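Local coordinates for protein 6-phosphogluconate dehydrogenase, NAD-binding (Geobacter metallireducens, PDB 3PEF) that binds NADP and probably reduces succinic semialdehyde to gamma-hydroxybutyrate, as a member of the beta-hydroxyacid dehydrogenase family, at residues G10-A15 against K126-G131; V74-H79 against S102-V107; E187-G192 against D200-V205; L243-G248 against A257-N262. The protein carries 2 engineered substitutions. All coordinates share one frame; numbering follows the deposited sequence.

Interaction 1 of 4, residues G10-A15 against K126-G131; sequences GIMGSA and KPAEDG. With NAP (NADP nicotinamide-adenine-dinucleotide phosphate), chain I.
Met12 reaches Ala128 with the end of its chain, methyl to methyl, with CE 3.8 Å from Ala128 CB. The chain folds at chi2 (-70°) and again at chi3 (-73°), and this double bend lays CG, SD and CE along one face of the nicotinamide ring. There Met12 SD stands 3.5 Å from NAP C3N, while Met12 CE lies 3.5 Å from NAP C4N. The thioether is thus sandwiched, with the cofactor ring on one side and the helix carrying Ala128 on the other. Ala15, farther along helix 11-22, points its methyl at the facing helix, and its CB is 4.0 Å from Ala128 CB; the aliphatic part of Glu129 flanks it. With small alanine side chains at Ala15 and Ala128, the two helices run close and nearly parallel, their axes 8.7 Å apart and 13° from alignment. Leu133, on the strand that follows, packs against both Met12 and Ala128. A serine in place of Met12 would probably leave this nicotinamide face without its thioether cover and open a gap beside the methyl of Ala128. At the start of the helix the backbone takes over: Ile11 N donates to NAP O2A at 2.8 Å and Met12 N to NAP O2N at 2.9 Å, both bonds almost straight. A beta carbon on Gly10 would clash with the cofactor's O5B, so the lack of a side chain at Gly10 makes room for that ester oxygen. Amides on a diphosphate at a helix start, with Gly10 and Gly13 in a GxGxxG pattern, are the signature of a Rossmann dinucleotide-binding fold.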
loop_
_atom_site.group_PDB
_atom_site.type_symbol
_atom_site.label_atom_id
_atom_site.label_comp_id
_atom_site.label_asym_id
_atom_site.label_seq_id
_atom_site.Cartn_x
_atom_site.Cartn_y
_atom_site.Cartn_z
ATOM N N GLY A 10 10.507 -31.570 -7.081
ATOM C CA GLY A 10 9.613 -30.670 -7.783
ATOM C C GLY A 10 10.302 -30.070 -8.996
ATOM O O GLY A 10 11.277 -30.623 -9.516
ATOM N N ILE A 11 9.797 -28.929 -9.447
ATOM C CA ILE A 11 10.365 -28.244 -10.599
ATOM C C ILE A 11 11.873 -28.093 -10.480
ATOM O O ILE A 11 12.601 -28.483 -11.390
ATOM C CB ILE A 11 9.704 -26.859 -10.793
ATOM C CG1 ILE A 11 8.240 -27.057 -11.226
ATOM C CG2 ILE A 11 10.528 -26.006 -11.775
ATOM C CD1 ILE A 11 7.402 -25.773 -11.273
ATOM N N MET A 12 12.346 -27.546 -9.360
ATOM C CA MET A 12 13.793 -27.330 -9.159
ATOM C C MET A 12 14.553 -28.617 -8.808
ATOM O O MET A 12 15.584 -28.946 -9.412
ATOM C CB MET A 12 14.044 -26.265 -8.073
ATOM C CG MET A 12 13.379 -24.911 -8.352
ATOM S SD MET A 12 14.189 -24.093 -9.748
ATOM C CE MET A 12 15.739 -23.608 -8.970
ATOM N N GLY A 13 14.051 -29.348 -7.823
ATOM C CA GLY A 13 14.747 -30.537 -7.349
ATOM C C GLY A 13 14.968 -31.589 -8.434
ATOM O O GLY A 13 16.039 -32.172 -8.523
ATOM N N SER A 14 13.966 -31.833 -9.271
ATOM C CA SER A 14 14.096 -32.890 -10.272
ATOM C C SER A 14 15.188 -32.504 -11.269
ATOM O O SER A 14 16.005 -33.336 -11.676
ATOM C CB SER A 14 12.755 -33.155 -10.981
ATOM O OG SER A 14 12.286 -31.995 -11.645
ATOM N N ALA A 15 15.211 -31.227 -11.636
ATOM C CA ALA A 15 16.217 -30.724 -12.554
ATOM C C ALA A 15 17.602 -30.752 -11.923
ATOM O O ALA A 15 18.590 -31.127 -12.577
ATOM C CB ALA A 15 15.864 -29.312 -13.030
ATOM N N LYS A 126 14.954 -22.851 -15.915
ATOM C CA LYS A 126 15.967 -22.979 -16.964
ATOM C C LYS A 126 17.365 -23.042 -16.365
ATOM O O LYS A 126 18.133 -23.934 -16.697
ATOM C CB LYS A 126 15.872 -21.846 -18.000
ATOM C CG LYS A 126 16.759 -22.054 -19.219
ATOM C CD LYS A 126 16.990 -20.770 -19.973
ATOM C CE LYS A 126 17.559 -21.024 -21.361
ATOM N NZ LYS A 126 18.684 -21.998 -21.361
ATOM N N PRO A 127 17.705 -22.088 -15.479
ATOM C CA PRO A 127 19.011 -22.201 -14.818
ATOM C C PRO A 127 19.197 -23.494 -14.002
ATOM O O PRO A 127 20.318 -24.000 -13.923
ATOM C CB PRO A 127 19.043 -20.971 -13.902
ATOM C CG PRO A 127 18.233 -19.960 -14.642
ATOM C CD PRO A 127 17.102 -20.754 -15.285
ATOM N N ALA A 128 18.134 -24.010 -13.390
ATOM C CA ALA A 128 18.236 -25.297 -12.697
ATOM C C ALA A 128 18.596 -26.416 -13.685
ATOM O O ALA A 128 19.431 -27.271 -13.395
ATOM C CB ALA A 128 16.944 -25.619 -11.974
ATOM N N GLU A 129 17.967 -26.392 -14.855
ATOM C CA GLU A 129 18.226 -27.383 -15.905
ATOM C C GLU A 129 19.657 -27.283 -16.467
ATOM O O GLU A 129 20.321 -28.294 -16.696
ATOM C CB GLU A 129 17.215 -27.217 -17.050
ATOM C CG GLU A 129 15.791 -27.639 -16.724
ATOM C CD GLU A 129 14.765 -27.143 -17.762
ATOM O OE1 GLU A 129 15.130 -26.357 -18.662
ATOM O OE2 GLU A 129 13.586 -27.534 -17.673
ATOM N N ASP A 130 20.127 -26.059 -16.663
ATOM C CA ASP A 130 21.438 -25.803 -17.248
ATOM C C ASP A 130 22.582 -25.994 -16.248
ATOM O O ASP A 130 23.754 -26.073 -16.638
ATOM C CB ASP A 130 21.489 -24.373 -17.823
ATOM C CG ASP A 130 20.443 -24.124 -18.919
ATOM O OD1 ASP A 130 19.872 -25.094 -19.473
ATOM O OD2 ASP A 130 20.196 -22.938 -19.232
ATOM N N GLY A 131 22.257 -26.066 -14.963
ATOM C CA GLY A 131 23.295 -26.144 -13.941
ATOM C C GLY A 131 23.909 -24.786 -13.665
ATOM O O GLY A 131 25.075 -24.646 -13.323
HETATM P PA NAP I . 7.487 -27.322 -6.671
HETATM O O1A NAP I . 6.094 -26.988 -6.303
HETATM O O2A NAP I . 7.674 -27.805 -8.052
HETATM O O5B NAP I . 8.080 -28.406 -5.652
HETATM C C5B NAP I . 7.743 -28.371 -4.292
HETATM C C4B NAP I . 8.339 -29.618 -3.663
HETATM O O4B NAP I . 8.054 -29.598 -2.281
HETATM C C3B NAP I . 7.696 -30.883 -4.224
HETATM O O3B NAP I . 8.721 -31.850 -4.258
HETATM C C2B NAP I . 6.694 -31.248 -3.149
HETATM O O2B NAP I . 6.365 -32.611 -3.077
HETATM C C1B NAP I . 7.478 -30.830 -1.919
HETATM N N9A NAP I . 6.601 -30.712 -0.746
HETATM C C8A NAP I . 5.646 -29.749 -0.532
HETATM N N7A NAP I . 5.050 -30.001 0.656
HETATM C C5A NAP I . 5.603 -31.110 1.188
HETATM C C6A NAP I . 5.371 -31.775 2.381
HETATM N N6A NAP I . 4.443 -31.331 3.218
HETATM N N1A NAP I . 6.094 -32.900 2.672
HETATM C C2A NAP I . 7.058 -33.355 1.789
HETATM N N3A NAP I . 7.292 -32.680 0.605
HETATM C C4A NAP I . 6.578 -31.571 0.318
HETATM O O3 NAP I . 8.338 -25.996 -6.447
HETATM P PN NAP I . 9.863 -25.685 -6.741
HETATM O O1N NAP I . 9.958 -24.485 -7.588
HETATM O O2N NAP I . 10.589 -26.905 -7.149
HETATM O O5D NAP I . 10.188 -25.291 -5.213
HETATM C C5D NAP I . 11.194 -25.880 -4.433
HETATM C C4D NAP I . 11.844 -24.751 -3.634
HETATM O O4D NAP I . 12.695 -23.965 -4.433
HETATM C C3D NAP I . 10.820 -23.767 -3.105
HETATM O O3D NAP I . 11.281 -23.405 -1.821
HETATM C C2D NAP I . 10.882 -22.594 -4.070
HETATM O O2D NAP I . 10.508 -21.407 -3.428
HETATM C C1D NAP I . 12.359 -22.592 -4.376
HETATM N N1N NAP I . 12.810 -21.965 -5.638
HETATM C C2N NAP I . 12.066 -22.067 -6.777
HETATM C C3N NAP I . 12.529 -21.519 -7.970
HETATM C C7N NAP I . 11.732 -21.678 -9.230
HETATM O O7N NAP I . 11.973 -20.764 -10.242
HETATM N N7N NAP I . 10.805 -22.638 -9.393
HETATM C C4N NAP I . 13.762 -20.859 -8.014
HETATM C C5N NAP I . 14.525 -20.787 -6.851
HETATM C C6N NAP I . 14.050 -21.357 -5.670
HETATM P P2B NAP I . 5.233 -33.261 -4.053
HETATM O O1X NAP I . 4.785 -34.538 -3.357
HETATM O O2X NAP I . 4.107 -32.288 -4.193
HETATM O O3X NAP I . 5.828 -33.538 -5.405
#

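Interaction 2 of 4, residues V74-H79 against S102-V107; sequences VCFGKH and SQRIGV
Ser102 OG, gripped by both Pro99 O and Glu118 OE2, sits just before Arg104 and Ile105, which meet Cys75 and Phe76; its Glu118 bond ties the helix to strand 115-122. This is the outer layer of the Rossmann domain: helices 68-76 and 99-111 belong to successive crossovers of the parallel part of the mixed sheet, and both lean on strand 90-93, through Val74 on Tyr91 and Ile105 on Asp93. Within the second helix, Gly106 N bonds to Ser102 O at 2.9 Å, the regular turn that presents Ile105. The contact across the pair is apolar packing. Cys75 holds SG anti to its backbone nitrogen (chi1 176°), which sends the sulfur across to the branched part of Ile105, 3.8 Å from Ile105 CG2. Phe76 comes in from beside it, with CE1 4.1 Å from Ile105 CG1. Farther round the ring, Phe76 CZ brings its edge to Arg104 O at 4.0 Å, and Arg104 CG also lies against Phe76 CZ. The Phe76 and Arg104 side chains cross at about a right angle, and the guanidinium, its plane turned 43° from the ring, lies well off it. Arg104 is modelled in two ways; in one, NH1 makes a salt bridge with Glu72, so that bond is probably not constant. Cys75 SG in turn sits 3.9 Å above the plane of the Phe76 ring, over its centre.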
loop_
_atom_site.group_PDB
_atom_site.type_symbol
_atom_site.label_atom_id
_atom_site.label_comp_id
_atom_site.label_asym_id
_atom_site.label_seq_id
_atom_site.Cartn_x
_atom_site.Cartn_y
_atom_site.Cartn_z
ATOM N N VAL A 74 9.539 -32.772 6.685
ATOM C CA VAL A 74 10.541 -33.713 6.214
ATOM C C VAL A 74 11.629 -33.940 7.256
ATOM O O VAL A 74 12.126 -35.056 7.410
ATOM C CB VAL A 74 11.168 -33.256 4.867
ATOM C CG1 VAL A 74 12.375 -34.120 4.513
ATOM C CG2 VAL A 74 10.130 -33.311 3.755
ATOM N N CYS A 75 11.995 -32.888 7.982
ATOM C CA CYS A 75 13.026 -33.025 9.002
ATOM C C CYS A 75 12.509 -33.734 10.257
ATOM O O CYS A 75 13.107 -34.714 10.715
ATOM C CB CYS A 75 13.614 -31.656 9.369
ATOM S SG CYS A 75 14.848 -31.726 10.721
ATOM N N PHE A 76 11.401 -33.236 10.804
ATOM C CA PHE A 76 10.920 -33.652 12.125
ATOM C C PHE A 76 9.861 -34.763 12.111
ATOM O O PHE A 76 9.572 -35.353 13.153
ATOM C CB PHE A 76 10.364 -32.452 12.901
ATOM C CG PHE A 76 11.399 -31.404 13.241
ATOM C CD1 PHE A 76 11.507 -30.249 12.482
ATOM C CD2 PHE A 76 12.242 -31.573 14.324
ATOM C CE1 PHE A 76 12.450 -29.273 12.788
ATOM C CE2 PHE A 76 13.190 -30.605 14.646
ATOM C CZ PHE A 76 13.293 -29.450 13.873
ATOM N N GLY A 77 9.290 -35.046 10.946
ATOM C CA GLY A 77 8.183 -35.993 10.872
ATOM C C GLY A 77 8.570 -37.456 11.017
ATOM O O GLY A 77 9.748 -37.791 11.158
ATOM N N LYS A 78 7.581 -38.345 10.980
ATOM C CA LYS A 78 7.877 -39.774 11.017
ATOM C C LYS A 78 8.649 -40.195 9.767
ATOM O O LYS A 78 8.359 -39.727 8.655
ATOM C CB LYS A 78 6.603 -40.615 11.172
ATOM C CG LYS A 78 6.885 -42.083 11.527
ATOM C CD LYS A 78 5.657 -42.781 12.123
ATOM C CE LYS A 78 5.881 -44.282 12.305
ATOM N NZ LYS A 78 6.968 -44.579 13.273
ATOM N N HIS A 79 9.643 -41.052 9.960
ATOM C CA HIS A 79 10.515 -41.483 8.872
ATOM C C HIS A 79 11.286 -40.288 8.298
ATOM O O HIS A 79 11.758 -40.326 7.163
ATOM C CB HIS A 79 9.716 -42.176 7.753
ATOM C CG HIS A 79 8.767 -43.226 8.238
ATOM N ND1 HIS A 79 9.174 -44.317 8.976
ATOM C CD2 HIS A 79 7.428 -43.353 8.087
ATOM C CE1 HIS A 79 8.127 -45.068 9.263
ATOM N NE2 HIS A 79 7.056 -44.507 8.731
ATOM N N SER A 102 15.430 -22.662 9.155
ATOM C CA SER A 102 16.662 -23.357 8.809
ATOM C C SER A 102 17.567 -23.535 10.037
ATOM O O SER A 102 18.220 -24.567 10.190
ATOM C CB SER A 102 17.398 -22.656 7.673
ATOM O OG SER A 102 17.865 -21.398 8.097
ATOM N N GLN A 103 17.582 -22.553 10.934
ATOM C CA GLN A 103 18.389 -22.678 12.148
ATOM C C GLN A 103 17.875 -23.810 13.052
ATOM O O GLN A 103 18.657 -24.583 13.609
ATOM C CB GLN A 103 18.431 -21.346 12.907
ATOM C CG GLN A 103 19.196 -20.248 12.182
ATOM C CD GLN A 103 18.988 -18.875 12.810
ATOM O OE1 GLN A 103 17.990 -18.628 13.478
ATOM N NE2 GLN A 103 19.939 -17.979 12.593
ATOM N N ARG A 104 16.553 -23.881 13.181
ATOM C CA ARG A 104 15.850 -24.915 13.933
ATOM C C ARG A 104 16.256 -26.304 13.432
ATOM O O ARG A 104 16.628 -27.204 14.201
ATOM C CB ARG A 104 14.349 -24.697 13.703
ATOM C CG ARG A 104 13.375 -25.417 14.614
ATOM C CD ARG A 104 11.941 -24.918 14.328
ATOM N NE ARG A 104 11.781 -23.512 14.704
ATOM C CZ ARG A 104 11.227 -22.566 13.948
ATOM N NH1 ARG A 104 10.753 -22.847 12.740
ATOM N NH2 ARG A 104 11.147 -21.326 14.410
ATOM N N ILE A 105 16.156 -26.478 12.118
ATOM C CA ILE A 105 16.517 -27.732 11.506
ATOM C C ILE A 105 17.990 -28.068 11.753
ATOM O O ILE A 105 18.334 -29.181 12.173
ATOM C CB ILE A 105 16.238 -27.695 9.990
ATOM C CG1 ILE A 105 14.729 -27.761 9.737
ATOM C CG2 ILE A 105 16.938 -28.843 9.313
ATOM C CD1 ILE A 105 14.320 -27.279 8.340
ATOM N N GLY A 106 18.862 -27.106 11.483
ATOM C CA GLY A 106 20.287 -27.314 11.666
ATOM C C GLY A 106 20.654 -27.722 13.080
ATOM O O GLY A 106 21.498 -28.591 13.273
ATOM N N VAL A 107 20.022 -27.098 14.070
ATOM C CA VAL A 107 20.279 -27.441 15.468
ATOM C C VAL A 107 19.834 -28.861 15.792
ATOM O O VAL A 107 20.550 -29.597 16.489
ATOM C CB VAL A 107 19.603 -26.459 16.439
ATOM C CG1 VAL A 107 19.667 -27.003 17.876
ATOM C CG2 VAL A 107 20.264 -25.067 16.349
#

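Interaction 3 of 4, residues E187-G192 against D200-V205; sequences EGLALG and DAILDV
A helical hairpin of the C-terminal all-helical domain is closed here by Leu189, Gly192, Ile202 and Leu203. Helix 199-208 folds back on the last turns of the long helix 166-194 after a short connection, with the segment axes 10.4 Å apart and their directions 137° from each other. That angle makes the pair antiparallel but well splayed, which fits a contact carried by few residues. Ile202 stands at the centre and uses two branches. CG2, set anti to the backbone nitrogen by a chi1 of -60° for CG1, meets Leu189 CD2 at 3.9 Å. The other branch extends to CD1, which rests 3.8 Å from Gly192 CA, against bare backbone. A beta carbon at Gly192 would fall 2.3 Å from Ile202 CD1, so the absence of a side chain is what lets the isoleucine enter. The backbones come nearest at Leu189 and Ile202, whose CA atoms are 7.3 Å apart. Around this core, Leu189 is backed by Phe282 and by Ile223 of helix 214-224, and Leu197 of the connection covers Ile202. The outer faces belong to the assembly: Asp204 forms a salt bridge with Lys157 of the second subunit, and Leu191 packs on Gly248 of that subunit. Leu203 completes the cluster from the flank, its side chain at about a right angle to that of Leu189. Its chi1 of -107° lies away from the usual staggered positions, and in this off-rotamer, possibly strained, pose Leu203 CD1 meets Leu189 CD2 at 3.8 Å.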
loop_
_atom_site.group_PDB
_atom_site.type_symbol
_atom_site.label_atom_id
_atom_site.label_comp_id
_atom_site.label_asym_id
_atom_site.label_seq_id
_atom_site.Cartn_x
_atom_site.Cartn_y
_atom_site.Cartn_z
ATOM N N GLU A 187 2.161 -3.754 -13.629
ATOM C CA GLU A 187 1.358 -2.549 -13.552
ATOM C C GLU A 187 1.679 -1.633 -14.731
ATOM O O GLU A 187 0.791 -1.014 -15.285
ATOM C CB GLU A 187 1.562 -1.822 -12.212
ATOM C CG GLU A 187 0.740 -2.409 -11.095
ATOM C CD GLU A 187 0.833 -1.635 -9.791
ATOM O OE1 GLU A 187 1.413 -0.521 -9.773
ATOM O OE2 GLU A 187 0.312 -2.155 -8.774
ATOM N N GLY A 188 2.951 -1.556 -15.115
ATOM C CA GLY A 188 3.351 -0.716 -16.234
ATOM C C GLY A 188 2.863 -1.202 -17.595
ATOM O O GLY A 188 2.375 -0.427 -18.417
ATOM N N LEU A 189 2.990 -2.494 -17.843
ATOM C CA LEU A 189 2.459 -3.053 -19.082
ATOM C C LEU A 189 0.946 -2.914 -19.171
ATOM O O LEU A 189 0.394 -2.693 -20.250
ATOM C CB LEU A 189 2.817 -4.522 -19.186
ATOM C CG LEU A 189 4.301 -4.796 -19.386
ATOM C CD1 LEU A 189 4.583 -6.288 -19.209
ATOM C CD2 LEU A 189 4.726 -4.294 -20.778
ATOM N N ALA A 190 0.267 -3.053 -18.037
ATOM C CA ALA A 190 -1.191 -3.024 -18.053
ATOM C C ALA A 190 -1.654 -1.590 -18.233
ATOM O O ALA A 190 -2.605 -1.324 -18.966
ATOM C CB ALA A 190 -1.772 -3.641 -16.782
ATOM N N LEU A 191 -0.975 -0.665 -17.565
ATOM C CA LEU A 191 -1.274 0.756 -17.729
ATOM C C LEU A 191 -1.053 1.172 -19.186
ATOM O O LEU A 191 -1.896 1.826 -19.790
ATOM C CB LEU A 191 -0.379 1.600 -16.811
ATOM C CG LEU A 191 -0.518 3.133 -16.886
ATOM C CD1 LEU A 191 -1.922 3.621 -16.483
ATOM C CD2 LEU A 191 0.538 3.805 -16.006
ATOM N N GLY A 192 0.098 0.797 -19.742
ATOM C CA GLY A 192 0.414 1.116 -21.124
ATOM C C GLY A 192 -0.638 0.596 -22.094
ATOM O O GLY A 192 -1.093 1.321 -22.988
ATOM N N ASP A 200 4.798 -4.313 -27.420
ATOM C CA ASP A 200 6.128 -4.426 -28.027
ATOM C C ASP A 200 6.919 -3.111 -27.986
ATOM O O ASP A 200 8.135 -3.117 -27.823
ATOM C CB ASP A 200 6.029 -4.933 -29.470
ATOM C CG ASP A 200 6.010 -6.448 -29.557
ATOM O OD1 ASP A 200 6.366 -7.119 -28.559
ATOM O OD2 ASP A 200 5.642 -6.969 -30.629
ATOM N N ALA A 201 6.230 -1.987 -28.135
ATOM C CA ALA A 201 6.890 -0.689 -28.074
ATOM C C ALA A 201 7.386 -0.425 -26.646
ATOM O O ALA A 201 8.510 0.029 -26.431
ATOM C CB ALA A 201 5.927 0.401 -28.522
ATOM N N ILE A 202 6.537 -0.723 -25.668
ATOM C CA ILE A 202 6.925 -0.575 -24.271
ATOM C C ILE A 202 8.128 -1.437 -23.920
ATOM O O ILE A 202 9.070 -0.961 -23.280
ATOM C CB ILE A 202 5.765 -0.911 -23.334
ATOM C CG1 ILE A 202 4.598 0.045 -23.615
ATOM C CG2 ILE A 202 6.230 -0.845 -21.867
ATOM C CD1 ILE A 202 3.298 -0.382 -23.025
ATOM N N LEU A 203 8.084 -2.698 -24.343
ATOM C CA LEU A 203 9.165 -3.662 -24.126
ATOM C C LEU A 203 10.477 -3.168 -24.728
ATOM O O LEU A 203 11.548 -3.244 -24.106
ATOM C CB LEU A 203 8.790 -5.004 -24.762
ATOM C CG LEU A 203 8.400 -6.179 -23.856
ATOM C CD1 LEU A 203 7.815 -5.720 -22.543
ATOM C CD2 LEU A 203 7.462 -7.159 -24.578
ATOM N N ASP A 204 10.379 -2.662 -25.952
ATOM C CA ASP A 204 11.531 -2.166 -26.692
ATOM C C ASP A 204 12.171 -0.920 -26.052
ATOM O O ASP A 204 13.391 -0.789 -26.047
ATOM C CB ASP A 204 11.113 -1.869 -28.132
ATOM C CG ASP A 204 12.265 -1.375 -28.982
ATOM O OD1 ASP A 204 12.219 -0.206 -29.423
ATOM O OD2 ASP A 204 13.216 -2.157 -29.207
ATOM N N VAL A 205 11.354 -0.013 -25.519
ATOM C CA VAL A 205 11.874 1.166 -24.816
ATOM C C VAL A 205 12.521 0.788 -23.481
ATOM O O VAL A 205 13.574 1.315 -23.117
ATOM C CB VAL A 205 10.768 2.245 -24.562
ATOM C CG1 VAL A 205 11.286 3.342 -23.656
ATOM C CG2 VAL A 205 10.292 2.844 -25.859
#

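Interaction 4 of 4, residues L243-G248 against A257-N262; sequences LAVALG and ASAAAN
Chi1 of Val245, 175°, places CG1 anti to the backbone nitrogen and turns CG2 beside that nitrogen, where it meets the backbone around Ala259. CG2 is the branch that does the touching: Val245 CG2 lies 4.0 Å from Ala259 CA and 4.3 Å from Ala259 CB. Round the same methyl, to one side of Ala259, Asn262, with its CG anti to the backbone nitrogen (chi1 -173°), brings its amide alongside, Asn262 ND2 being 4.5 Å from Val245 CG2. The carbonyl carbon of Ser258 sits at the same range, so one methyl rests in a shallow recess made by Ser258, Ala259 and Asn262, one turn of the facing helix. The other end of that amide is already engaged, since Asn262 OD1 accepts a hydrogen bond from Gln238 NE2, which should fix how the amide is turned. The small side chain of Ala259 allows close approach: the CA atoms of Val245 and Ala259 are 6.3 Å apart, and the segment axes pass at 9.8 Å. Both helices lean on the long helix 166-194, where Met176 touches Ala244 and Ser258. Ser258 OG hydrogen-bonds Glu187 of the second subunit, and Glu263 of the third subunit packs on Val245 and Ala259. The contact is therefore buried between subunits as well as within one. With their directions 147° apart, helices 234-251 and 256-270 form an antiparallel helical hairpin of the C-terminal domain of this dehydrogenase family.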
loop_
_atom_site.group_PDB
_atom_site.type_symbol
_atom_site.label_atom_id
_atom_site.label_comp_id
_atom_site.label_asym_id
_atom_site.label_seq_id
_atom_site.Cartn_x
_atom_site.Cartn_y
_atom_site.Cartn_z
ATOM N N LEU A 243 7.296 -14.425 3.692
ATOM C CA LEU A 243 8.432 -14.621 4.583
ATOM C C LEU A 243 9.315 -13.389 4.732
ATOM O O LEU A 243 9.893 -13.165 5.806
ATOM C CB LEU A 243 9.272 -15.815 4.126
ATOM C CG LEU A 243 8.565 -17.170 4.159
ATOM C CD1 LEU A 243 9.536 -18.194 3.604
ATOM C CD2 LEU A 243 8.101 -17.549 5.584
ATOM N N ALA A 244 9.453 -12.613 3.655
ATOM C CA ALA A 244 10.254 -11.377 3.691
ATOM C C ALA A 244 9.606 -10.308 4.580
ATOM O O ALA A 244 10.269 -9.634 5.387
ATOM C CB ALA A 244 10.470 -10.831 2.265
ATOM N N VAL A 245 8.303 -10.147 4.431
ATOM C CA VAL A 245 7.557 -9.258 5.317
ATOM C C VAL A 245 7.678 -9.699 6.789
ATOM O O VAL A 245 7.840 -8.869 7.681
ATOM C CB VAL A 245 6.083 -9.125 4.872
ATOM C CG1 VAL A 245 5.275 -8.284 5.872
ATOM C CG2 VAL A 245 6.027 -8.497 3.511
ATOM N N ALA A 246 7.655 -11.000 7.057
ATOM C CA ALA A 246 7.849 -11.438 8.444
ATOM C C ALA A 246 9.272 -11.128 8.924
ATOM O O ALA A 246 9.489 -10.784 10.089
ATOM C CB ALA A 246 7.534 -12.935 8.596
ATOM N N LEU A 247 10.245 -11.239 8.021
ATOM C CA LEU A 247 11.613 -10.879 8.362
ATOM C C LEU A 247 11.666 -9.388 8.717
ATOM O O LEU A 247 12.238 -9.000 9.745
ATOM C CB LEU A 247 12.564 -11.192 7.203
ATOM C CG LEU A 247 14.043 -10.863 7.457
ATOM C CD1 LEU A 247 14.579 -11.608 8.685
ATOM C CD2 LEU A 247 14.860 -11.197 6.244
ATOM N N GLY A 248 11.042 -8.562 7.877
ATOM C CA GLY A 248 10.909 -7.137 8.152
ATOM C C GLY A 248 10.290 -6.829 9.514
ATOM O O GLY A 248 10.756 -5.953 10.252
ATOM N N ALA A 257 6.165 -1.017 0.172
ATOM C CA ALA A 257 6.023 -1.478 -1.216
ATOM C C ALA A 257 5.923 -2.985 -1.293
ATOM O O ALA A 257 5.108 -3.548 -2.041
ATOM C CB ALA A 257 7.190 -1.018 -2.046
ATOM N N SER A 258 6.798 -3.644 -0.543
ATOM C CA SER A 258 6.915 -5.086 -0.613
ATOM C C SER A 258 5.667 -5.749 -0.029
ATOM O O SER A 258 5.185 -6.747 -0.562
ATOM C CB SER A 258 8.209 -5.580 0.066
ATOM O OG SER A 258 9.353 -5.018 -0.573
ATOM N N ALA A 259 5.125 -5.176 1.039
ATOM C CA ALA A 259 3.879 -5.703 1.603
ATOM C C ALA A 259 2.725 -5.509 0.628
ATOM O O ALA A 259 1.818 -6.330 0.566
ATOM C CB ALA A 259 3.563 -5.055 2.920
ATOM N N ALA A 260 2.745 -4.414 -0.127
ATOM C CA ALA A 260 1.747 -4.249 -1.174
ATOM C C ALA A 260 1.866 -5.377 -2.210
ATOM O O ALA A 260 0.878 -5.993 -2.589
ATOM C CB ALA A 260 1.869 -2.885 -1.832
ATOM N N ALA A 261 3.080 -5.649 -2.675
ATOM C CA ALA A 261 3.276 -6.712 -3.656
ATOM C C ALA A 261 2.792 -8.055 -3.094
ATOM O O ALA A 261 2.218 -8.866 -3.806
ATOM C CB ALA A 261 4.747 -6.810 -4.051
ATOM N N ASN A 262 3.058 -8.288 -1.815
ATOM C CA ASN A 262 2.586 -9.499 -1.161
ATOM C C ASN A 262 1.068 -9.611 -1.314
ATOM O O ASN A 262 0.549 -10.658 -1.707
ATOM C CB ASN A 262 2.985 -9.500 0.322
ATOM C CG ASN A 262 2.666 -10.832 1.033
ATOM O OD1 ASN A 262 2.717 -11.917 0.435
ATOM N ND2 ASN A 262 2.360 -10.745 2.324
#

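Overall arrangement
Interactions 1 and 2 belong to the N-terminal Rossmann domain, and interactions 3 and 4 to the helical C-terminal domain that follows it in the chain. Interaction 2 falls within the sequence span bridged by interaction 1; interactions 3 and 4 come later, one after the other. Centres of interactions 1 and 2 are about 24 Å apart, with the cofactor bound at the first. Interactions 2 and 3 lie farthest apart, about 45 Å between centres, across the chain's centre. Interactions 3 and 4 approach to about 7 Å between nearest atoms, and both touch the second subunit, so the helical hairpins also build the assembly, while the mainly Rossmann NADP site is completed by Ala231, His236 and Lys239.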